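Local structure of ATP-citrate lyase beta-subunit (Chlorobium limicola, 6HXJ) at residues A[297-308]-A[331-342]; A[314-322]-A[388-398]. The protein probably acts, as one subunit of ATP-citrate lyase, in the ATP-linked conversion between citrate plus CoA and oxaloacetate plus acetyl-CoA. One frame throughout, in Å; residues are numbered along the deposited sequence.

Both contacts lie in the citrate-binding region, and their centres are about 18 Å apart. Strand 315-318, one side of contact 2, follows helix 297-309 and precedes helix 328-344 in the chain. Contact 1 pairs those two helices. Helix 328-344 meets the strand through Phe339, whose CE1 is 3.7 Å from Ile316 CD1, and through Ile335, whose CD1 is 3.9 Å from Val318 CG1. Contact 2 packs the C-terminal helix against His315 and Ile317 of the same strand. Both contacts reach towards a bound citrate: the side chain of Ala321 is about 5 Å from it, that of Thr331 about 7 Å. A bound coenzyme A is about 13 Å from the side chain of Thr331.

Contact 1 of 2, residues A[297-308]-A[331-342]; sequences DWAVEALTETIC and TFSGIINGFRES
Thr304 pushes its methyl CG2 over the backbone of Ile335 and against the Phe339 ring, as a knob in the hole formed by Gly334, Ile335, Gly338 and Phe339. CG2 is 3.6 Å from Phe339 CD1, and the two side chains cross at about a right angle. The hydroxyl is held within its own helix: Thr304 OG1 donates to Val300 O at 2.8 Å, from above the carbonyl plane. That bond holds the turn about CA-CB and so directs CG2 to the other helix. Cys308 meets the same ring at its edge, with SG 3.7 Å from Phe339 CD1. Beside it, Ser342 OG donates to Gly338 O of its own helix and turns its oxygen toward Cys308 CB.

The helix axes approach to 7.3 Å and run at 40° to each other. The CA atoms of Glu301 and Gly334 are 4.3 Å apart. Gly334 and Gly338 permit this, since a side-chain carbon on either would press into the other helix. Glu301 has CG anti to its nitrogen (chi1 -172°) and an extended chain. It therefore lies along Gly334 O and Gly338 N and brings OE1 3.4 Å from Asn337 CB. Val300 CG1 packs on Ile335 CG1 at 3.5 Å. At the other end the carboxylates of Glu305 and Glu341 stack with planes 6° apart. Their OE1 atoms are 3.7 Å apart, which probably makes a proton on one of them easier to keep. Arg309 makes a long, weak ion pair with Glu305, and Lys345 one with Glu341.

Helix 297-309 also rests on helix 235-246 through Ala299 and Ala302, which touch Ile243. Leu303 and Ile307 turn to strand 287-292, and Ile335 touches both that strand and strand 261-266, so the pair packs over these strands of the mixed sheet.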
loop_
_atom_site.group_PDB
_atom_site.type_symbol
_atom_site.label_atom_id
_atom_site.label_comp_id
_atom_site.label_asym_id
_atom_site.label_seq_id
_atom_site.Cartn_x
_atom_site.Cartn_y
_atom_site.Cartn_z
ATOM N N ASP A 297 15.610 34.058 -24.095
ATOM C CA ASP A 297 16.850 34.122 -24.908
ATOM C C ASP A 297 16.529 33.923 -26.386
ATOM O O ASP A 297 17.004 34.726 -27.197
ATOM C CB ASP A 297 17.887 33.107 -24.444
ATOM C CG ASP A 297 17.258 31.818 -23.972
ATOM O OD1 ASP A 297 16.028 31.761 -23.942
ATOM O OD2 ASP A 297 18.008 30.895 -23.635
ATOM N N TRP A 298 15.764 32.886 -26.721
ATOM C CA TRP A 298 15.467 32.650 -28.140
ATOM C C TRP A 298 14.910 33.897 -28.850
ATOM O O TRP A 298 15.308 34.166 -29.977
ATOM C CB TRP A 298 14.565 31.438 -28.305
ATOM C CG TRP A 298 13.227 31.566 -27.662
ATOM C CD1 TRP A 298 12.868 31.169 -26.408
ATOM C CD2 TRP A 298 12.042 32.095 -28.273
ATOM N NE1 TRP A 298 11.527 31.399 -26.203
ATOM C CE2 TRP A 298 10.993 31.964 -27.336
ATOM C CE3 TRP A 298 11.761 32.660 -29.533
ATOM C CZ2 TRP A 298 9.681 32.370 -27.621
ATOM C CZ3 TRP A 298 10.461 33.049 -29.817
ATOM C CH2 TRP A 298 9.438 32.913 -28.864
ATOM N N ALA A 299 14.014 34.652 -28.190
ATOM C CA ALA A 299 13.440 35.873 -28.756
ATOM C C ALA A 299 14.532 36.941 -28.970
ATOM O O ALA A 299 14.513 37.683 -29.957
ATOM C CB ALA A 299 12.350 36.394 -27.829
ATOM N N VAL A 300 15.479 36.997 -28.026
ATOM C CA VAL A 300 16.617 37.909 -28.048
ATOM C C VAL A 300 17.535 37.462 -29.188
ATOM O O VAL A 300 18.015 38.314 -29.922
ATOM C CB VAL A 300 17.364 37.965 -26.697
ATOM C CG1 VAL A 300 18.554 38.906 -26.757
ATOM C CG2 VAL A 300 16.430 38.387 -25.567
ATOM N N GLU A 301 17.742 36.130 -29.355
ATOM C CA GLU A 301 18.552 35.533 -30.421
ATOM C C GLU A 301 17.909 35.861 -31.775
ATOM O O GLU A 301 18.618 36.232 -32.720
ATOM C CB GLU A 301 18.673 34.011 -30.200
ATOM C CG GLU A 301 19.642 33.291 -31.117
ATOM C CD GLU A 301 19.853 31.819 -30.805
ATOM O OE1 GLU A 301 20.558 31.151 -31.597
ATOM O OE2 GLU A 301 19.356 31.342 -29.755
ATOM N N ALA A 302 16.559 35.782 -31.837
ATOM C CA ALA A 302 15.768 36.086 -33.024
ATOM C C ALA A 302 16.014 37.546 -33.434
ATOM O O ALA A 302 16.269 37.830 -34.615
ATOM C CB ALA A 302 14.294 35.853 -32.725
ATOM N N LEU A 303 16.010 38.458 -32.411
ATOM C CA LEU A 303 16.233 39.896 -32.588
ATOM C C LEU A 303 17.652 40.201 -33.059
ATOM O O LEU A 303 17.820 40.972 -34.007
ATOM C CB LEU A 303 15.890 40.672 -31.311
ATOM C CG LEU A 303 15.739 42.225 -31.427
ATOM C CD1 LEU A 303 14.913 42.655 -32.654
ATOM C CD2 LEU A 303 15.099 42.798 -30.198
ATOM N N THR A 304 18.658 39.561 -32.420
ATOM C CA THR A 304 20.083 39.683 -32.750
ATOM C C THR A 304 20.294 39.294 -34.200
ATOM O O THR A 304 20.889 40.071 -34.933
ATOM C CB THR A 304 20.955 38.821 -31.797
ATOM O OG1 THR A 304 20.673 39.172 -30.448
ATOM C CG2 THR A 304 22.446 38.954 -32.060
ATOM N N GLU A 305 19.771 38.119 -34.609
ATOM C CA GLU A 305 19.876 37.565 -35.955
ATOM C C GLU A 305 19.362 38.537 -37.020
ATOM O O GLU A 305 20.090 38.817 -37.976
ATOM C CB GLU A 305 19.213 36.188 -36.025
ATOM C CG GLU A 305 20.152 35.129 -35.466
ATOM C CD GLU A 305 19.631 33.706 -35.379
ATOM O OE1 GLU A 305 18.837 33.299 -36.259
ATOM O OE2 GLU A 305 20.070 32.979 -34.456
ATOM N N THR A 306 18.174 39.129 -36.789
ATOM C CA THR A 306 17.530 40.121 -37.658
ATOM C C THR A 306 18.442 41.352 -37.882
ATOM O O THR A 306 18.592 41.809 -39.022
ATOM C CB THR A 306 16.176 40.545 -37.023
ATOM O OG1 THR A 306 15.403 39.401 -36.672
ATOM C CG2 THR A 306 15.352 41.470 -37.906
ATOM N N ILE A 307 19.049 41.865 -36.783
ATOM C CA ILE A 307 19.925 43.045 -36.780
ATOM C C ILE A 307 21.200 42.795 -37.604
ATOM O O ILE A 307 21.644 43.675 -38.342
ATOM C CB ILE A 307 20.181 43.527 -35.329
ATOM C CG1 ILE A 307 18.875 44.133 -34.784
ATOM C CG2 ILE A 307 21.308 44.590 -35.239
ATOM C CD1 ILE A 307 18.709 44.037 -33.359
ATOM N N CYS A 308 21.743 41.579 -37.519
ATOM C CA CYS A 308 22.940 41.158 -38.242
ATOM C C CYS A 308 22.668 41.016 -39.749
ATOM O O CYS A 308 23.559 41.295 -40.558
ATOM C CB CYS A 308 23.488 39.867 -37.644
ATOM S SG CYS A 308 23.893 39.957 -35.865
ATOM N N THR A 331 20.044 36.821 -21.419
ATOM C CA THR A 331 19.866 37.657 -22.605
ATOM C C THR A 331 21.131 37.759 -23.437
ATOM O O THR A 331 21.022 37.779 -24.659
ATOM C CB THR A 331 19.282 39.030 -22.286
ATOM O OG1 THR A 331 19.986 39.626 -21.210
ATOM C CG2 THR A 331 17.772 38.991 -22.000
ATOM N N PHE A 332 22.316 37.810 -22.797
ATOM C CA PHE A 332 23.582 37.845 -23.510
ATOM C C PHE A 332 23.872 36.518 -24.134
ATOM O O PHE A 332 24.509 36.526 -25.174
ATOM C CB PHE A 332 24.761 38.336 -22.656
ATOM C CG PHE A 332 24.983 39.827 -22.732
ATOM C CD1 PHE A 332 23.944 40.688 -23.090
ATOM C CD2 PHE A 332 26.233 40.374 -22.470
ATOM C CE1 PHE A 332 24.155 42.063 -23.197
ATOM C CE2 PHE A 332 26.437 41.758 -22.552
ATOM C CZ PHE A 332 25.395 42.592 -22.913
ATOM N N SER A 333 23.369 35.387 -23.591
ATOM C CA SER A 333 23.566 34.089 -24.253
ATOM C C SER A 333 22.774 34.018 -25.580
ATOM O O SER A 333 23.284 33.484 -26.574
ATOM C CB SER A 333 23.228 32.930 -23.315
ATOM O OG SER A 333 21.848 32.587 -23.319
ATOM N N GLY A 334 21.578 34.613 -25.586
ATOM C CA GLY A 334 20.724 34.699 -26.765
ATOM C C GLY A 334 21.372 35.572 -27.820
ATOM O O GLY A 334 21.330 35.232 -28.990
ATOM N N ILE A 335 22.030 36.696 -27.393
ATOM C CA ILE A 335 22.783 37.655 -28.238
ATOM C C ILE A 335 24.014 36.963 -28.811
ATOM O O ILE A 335 24.264 37.069 -30.009
ATOM C CB ILE A 335 23.154 39.022 -27.519
ATOM C CG1 ILE A 335 21.900 39.832 -27.144
ATOM C CG2 ILE A 335 24.099 39.902 -28.386
ATOM C CD1 ILE A 335 22.129 41.022 -26.224
ATOM N N ILE A 336 24.760 36.239 -27.957
ATOM C CA ILE A 336 25.967 35.493 -28.329
ATOM C C ILE A 336 25.608 34.431 -29.359
ATOM O O ILE A 336 26.247 34.385 -30.412
ATOM C CB ILE A 336 26.745 34.918 -27.095
ATOM C CG1 ILE A 336 27.354 36.032 -26.233
ATOM C CG2 ILE A 336 27.851 33.944 -27.534
ATOM C CD1 ILE A 336 27.727 35.608 -24.826
ATOM N N ASN A 337 24.576 33.604 -29.074
ATOM C CA ASN A 337 24.105 32.555 -29.989
ATOM C C ASN A 337 23.740 33.114 -31.370
ATOM O O ASN A 337 24.238 32.603 -32.376
ATOM C CB ASN A 337 22.994 31.740 -29.357
ATOM C CG ASN A 337 23.596 30.701 -28.456
ATOM O OD1 ASN A 337 24.416 29.873 -28.899
ATOM N ND2 ASN A 337 23.299 30.797 -27.158
ATOM N N GLY A 338 23.016 34.231 -31.386
ATOM C CA GLY A 338 22.648 34.939 -32.605
ATOM C C GLY A 338 23.822 35.579 -33.326
ATOM O O GLY A 338 23.763 35.754 -34.542
ATOM N N PHE A 339 24.888 35.957 -32.587
ATOM C CA PHE A 339 26.108 36.525 -33.178
ATOM C C PHE A 339 26.930 35.427 -33.834
ATOM O O PHE A 339 27.495 35.648 -34.899
ATOM C CB PHE A 339 26.961 37.248 -32.127
ATOM C CG PHE A 339 26.627 38.696 -31.865
ATOM C CD1 PHE A 339 25.966 39.465 -32.825
ATOM C CD2 PHE A 339 27.029 39.311 -30.694
ATOM C CE1 PHE A 339 25.661 40.804 -32.586
ATOM C CE2 PHE A 339 26.744 40.662 -30.465
ATOM C CZ PHE A 339 26.053 41.396 -31.410
ATOM N N ARG A 340 26.987 34.244 -33.194
ATOM C CA ARG A 340 27.669 33.049 -33.662
ATOM C C ARG A 340 26.970 32.509 -34.909
ATOM O O ARG A 340 27.643 32.121 -35.875
ATOM C CB ARG A 340 27.671 31.989 -32.548
ATOM C CG ARG A 340 28.649 32.272 -31.409
ATOM C CD ARG A 340 29.129 31.013 -30.728
ATOM N NE ARG A 340 28.520 30.678 -29.435
ATOM C CZ ARG A 340 29.143 30.769 -28.261
ATOM N NH1 ARG A 340 30.355 31.307 -28.183
ATOM N NH2 ARG A 340 28.517 30.417 -27.145
ATOM N N GLU A 341 25.615 32.512 -34.886
ATOM C CA GLU A 341 24.759 32.059 -35.988
ATOM C C GLU A 341 24.947 32.949 -37.233
ATOM O O GLU A 341 25.059 32.471 -38.355
ATOM C CB GLU A 341 23.280 32.048 -35.532
ATOM C CG GLU A 341 22.367 31.144 -36.356
ATOM C CD GLU A 341 21.784 31.651 -37.671
ATOM O OE1 GLU A 341 22.004 32.834 -38.030
ATOM O OE2 GLU A 341 21.079 30.855 -38.336
ATOM N N SER A 342 25.011 34.243 -37.000
ATOM C CA SER A 342 25.165 35.255 -38.029
ATOM C C SER A 342 26.577 35.267 -38.611
ATOM O O SER A 342 26.723 35.481 -39.811
ATOM C CB SER A 342 24.814 36.624 -37.458
ATOM O OG SER A 342 23.482 36.638 -36.966
#

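Contact 2 of 2, residues A[314-322]-A[388-398]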
loop_
_atom_site.group_PDB
_atom_site.type_symbol
_atom_site.label_atom_id
_atom_site.label_comp_id
_atom_site.label_asym_id
_atom_site.label_seq_id
_atom_site.Cartn_x
_atom_site.Cartn_y
_atom_site.Cartn_z
ATOM N N LYS A 314 28.036 49.105 -40.287
ATOM C CA LYS A 314 29.453 49.147 -39.918
ATOM C C LYS A 314 29.720 48.760 -38.454
ATOM O O LYS A 314 30.690 48.047 -38.201
ATOM C CB LYS A 314 30.089 50.511 -40.276
ATOM C CG LYS A 314 30.398 50.661 -41.767
ATOM C CD LYS A 314 30.105 52.066 -42.312
ATOM C CE LYS A 314 31.314 52.765 -42.904
ATOM N NZ LYS A 314 31.764 52.162 -44.191
ATOM N N HIS A 315 28.890 49.248 -37.493
ATOM C CA HIS A 315 29.019 48.980 -36.047
ATOM C C HIS A 315 27.729 48.393 -35.527
ATOM O O HIS A 315 26.667 48.662 -36.087
ATOM C CB HIS A 315 29.322 50.283 -35.250
ATOM C CG HIS A 315 30.431 51.099 -35.832
ATOM N ND1 HIS A 315 31.758 50.786 -35.585
ATOM C CD2 HIS A 315 30.377 52.130 -36.710
ATOM C CE1 HIS A 315 32.468 51.661 -36.284
ATOM N NE2 HIS A 315 31.682 52.489 -36.976
ATOM N N ILE A 316 27.808 47.632 -34.425
ATOM C CA ILE A 316 26.626 47.124 -33.704
ATOM C C ILE A 316 26.712 47.719 -32.286
ATOM O O ILE A 316 27.758 47.600 -31.642
ATOM C CB ILE A 316 26.458 45.560 -33.648
ATOM C CG1 ILE A 316 26.546 44.871 -35.036
ATOM C CG2 ILE A 316 25.145 45.146 -32.914
ATOM C CD1 ILE A 316 26.803 43.382 -34.962
ATOM N N ILE A 317 25.623 48.394 -31.834
ATOM C CA ILE A 317 25.563 48.970 -30.501
ATOM C C ILE A 317 24.694 48.088 -29.630
ATOM O O ILE A 317 23.464 48.117 -29.723
ATOM C CB ILE A 317 25.157 50.481 -30.460
ATOM C CG1 ILE A 317 26.013 51.377 -31.397
ATOM C CG2 ILE A 317 25.149 51.038 -29.029
ATOM C CD1 ILE A 317 27.527 51.361 -31.231
ATOM N N VAL A 318 25.360 47.272 -28.801
ATOM C CA VAL A 318 24.729 46.360 -27.857
ATOM C C VAL A 318 24.792 47.093 -26.524
ATOM O O VAL A 318 25.682 46.847 -25.705
ATOM C CB VAL A 318 25.412 44.953 -27.836
ATOM C CG1 VAL A 318 24.643 43.979 -26.954
ATOM C CG2 VAL A 318 25.549 44.383 -29.243
ATOM N N GLY A 319 23.908 48.068 -26.360
ATOM C CA GLY A 319 23.867 48.901 -25.167
ATOM C C GLY A 319 22.667 48.702 -24.274
ATOM O O GLY A 319 21.775 47.890 -24.539
ATOM N N GLY A 320 22.649 49.478 -23.222
ATOM C CA GLY A 320 21.564 49.476 -22.272
ATOM C C GLY A 320 22.008 50.090 -20.976
ATOM O O GLY A 320 23.198 50.367 -20.760
ATOM N N ALA A 321 21.038 50.308 -20.097
ATOM C CA ALA A 321 21.297 50.866 -18.778
ATOM C C ALA A 321 21.636 49.712 -17.834
ATOM O O ALA A 321 22.015 48.626 -18.297
ATOM C CB ALA A 321 20.066 51.618 -18.293
ATOM N N ILE A 322 21.492 49.922 -16.526
ATOM C CA ILE A 322 21.704 48.837 -15.570
ATOM C C ILE A 322 20.306 48.222 -15.314
ATOM O O ILE A 322 19.412 48.905 -14.815
ATOM C CB ILE A 322 22.469 49.361 -14.332
ATOM C CG1 ILE A 322 23.860 49.882 -14.795
ATOM C CG2 ILE A 322 22.602 48.279 -13.259
ATOM C CD1 ILE A 322 24.403 50.874 -14.029
ATOM N N MET A 388 26.837 55.408 -20.337
ATOM C CA MET A 388 25.891 54.680 -21.196
ATOM C C MET A 388 26.019 54.858 -22.724
ATOM O O MET A 388 26.338 53.884 -23.423
ATOM C CB MET A 388 24.445 55.027 -20.823
ATOM C CG MET A 388 23.462 53.961 -21.257
ATOM S SD MET A 388 21.733 54.287 -20.909
ATOM C CE MET A 388 21.299 55.448 -22.163
ATOM N N THR A 389 25.761 56.087 -23.230
ATOM C CA THR A 389 25.765 56.432 -24.655
ATOM C C THR A 389 27.161 56.849 -25.134
ATOM O O THR A 389 27.281 57.315 -26.275
ATOM C CB THR A 389 24.713 57.508 -24.964
ATOM O OG1 THR A 389 24.888 58.587 -24.049
ATOM C CG2 THR A 389 23.282 56.981 -24.874
ATOM N N ASP A 390 28.220 56.676 -24.307
ATOM C CA ASP A 390 29.567 57.083 -24.729
ATOM C C ASP A 390 30.250 56.042 -25.604
ATOM O O ASP A 390 31.291 56.346 -26.183
ATOM C CB ASP A 390 30.444 57.530 -23.567
ATOM C CG ASP A 390 30.127 58.940 -23.081
ATOM O OD1 ASP A 390 29.111 59.528 -23.553
ATOM O OD2 ASP A 390 30.903 59.469 -22.250
ATOM N N ILE A 391 29.631 54.861 -25.797
ATOM C CA ILE A 391 30.146 53.861 -26.743
ATOM C C ILE A 391 29.850 54.308 -28.174
ATOM O O ILE A 391 30.583 53.933 -29.083
ATOM C CB ILE A 391 29.689 52.406 -26.464
ATOM C CG1 ILE A 391 28.150 52.283 -26.303
ATOM C CG2 ILE A 391 30.450 51.830 -25.268
ATOM C CD1 ILE A 391 27.588 50.853 -26.431
ATOM N N VAL A 392 28.813 55.158 -28.360
ATOM C CA VAL A 392 28.420 55.741 -29.646
ATOM C C VAL A 392 29.558 56.646 -30.157
ATOM O O VAL A 392 29.827 56.666 -31.354
ATOM C CB VAL A 392 27.051 56.477 -29.523
ATOM C CG1 VAL A 392 26.763 57.374 -30.717
ATOM C CG2 VAL A 392 25.906 55.495 -29.290
ATOM N N ASP A 393 30.267 57.324 -29.243
ATOM C CA ASP A 393 31.392 58.207 -29.586
ATOM C C ASP A 393 32.565 57.378 -30.090
ATOM O O ASP A 393 33.091 57.641 -31.178
ATOM C CB ASP A 393 31.815 59.069 -28.377
ATOM C CG ASP A 393 30.720 59.892 -27.672
ATOM O OD1 ASP A 393 29.558 59.896 -28.156
ATOM O OD2 ASP A 393 31.027 60.523 -26.627
ATOM N N LEU A 394 32.910 56.330 -29.323
ATOM C CA LEU A 394 33.978 55.382 -29.615
ATOM C C LEU A 394 33.763 54.704 -30.968
ATOM O O LEU A 394 34.733 54.432 -31.688
ATOM C CB LEU A 394 34.059 54.346 -28.492
ATOM C CG LEU A 394 35.019 54.686 -27.354
ATOM C CD1 LEU A 394 34.548 55.872 -26.513
ATOM C CD2 LEU A 394 35.209 53.512 -26.469
ATOM N N ALA A 395 32.479 54.480 -31.324
ATOM C CA ALA A 395 32.057 53.871 -32.575
ATOM C C ALA A 395 32.161 54.874 -33.732
ATOM O O ALA A 395 32.612 54.493 -34.814
ATOM C CB ALA A 395 30.640 53.352 -32.448
ATOM N N MET A 396 31.769 56.158 -33.497
ATOM C CA MET A 396 31.832 57.248 -34.482
ATOM C C MET A 396 33.280 57.553 -34.863
ATOM O O MET A 396 33.572 57.818 -36.031
ATOM C CB MET A 396 31.179 58.527 -33.932
ATOM C CG MET A 396 29.649 58.508 -33.890
ATOM S SD MET A 396 28.740 58.096 -35.415
ATOM C CE MET A 396 29.426 59.342 -36.588
ATOM N N LYS A 397 34.181 57.501 -33.872
ATOM C CA LYS A 397 35.604 57.759 -34.054
ATOM C C LYS A 397 36.277 56.687 -34.924
ATOM O O LYS A 397 37.180 57.021 -35.685
ATOM C CB LYS A 397 36.300 57.941 -32.694
ATOM C CG LYS A 397 35.867 59.204 -31.944
ATOM C CD LYS A 397 36.386 59.200 -30.510
ATOM C CE LYS A 397 35.841 60.350 -29.691
ATOM N NZ LYS A 397 36.367 60.339 -28.302
ATOM N N SER A 398 35.791 55.432 -34.888
ATOM C CA SER A 398 36.311 54.325 -35.702
ATOM C C SER A 398 35.772 54.408 -37.150
ATOM O O SER A 398 35.022 53.542 -37.624
ATOM C CB SER A 398 35.968 52.984 -35.054
ATOM O OG SER A 398 36.622 51.913 -35.712
#
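His315 lays one face of its imidazole over Ala395. Ala395 CB is 4.3 Å from the ring centroid and 18° off the ring normal, a CH-pi contact. Ala395 O also lies over a face, at an angle that does not make a hydrogen bond. Next to it, Ile317 is firmly packed. Its CG2 meets Ile391 CD1 at 3.6 Å, and its CD1 meets Ala395 CB at 3.9 Å. Ile391 holds CG1 between the backbone nitrogen and the carbonyl carbon (chi1 51°), with CD1 reaching the strand. Met388 CG is 3.6 Å from Gly320 O, and its sulfur rests more distantly on Ala321.

The chain end is looser. Ser398 is solvent-exposed, and its carbonyl O lies at the edge of the His315 ring, 3.4 Å from CE1, with CB farther off. Trp354 also meets the histidine ring. With an alanine for His315, the imidazole face over Ala395 CB is lost, which would probably open a gap between Ala395, Trp354 and the chain end.

The helix runs nearly antiparallel to the strand, at 173°. This is the layered alpha/beta packing of a mostly parallel sheet flanked by helices, as in the succinyl-CoA synthetase family, with the Gly319-Ala321 loop near the bound citrate.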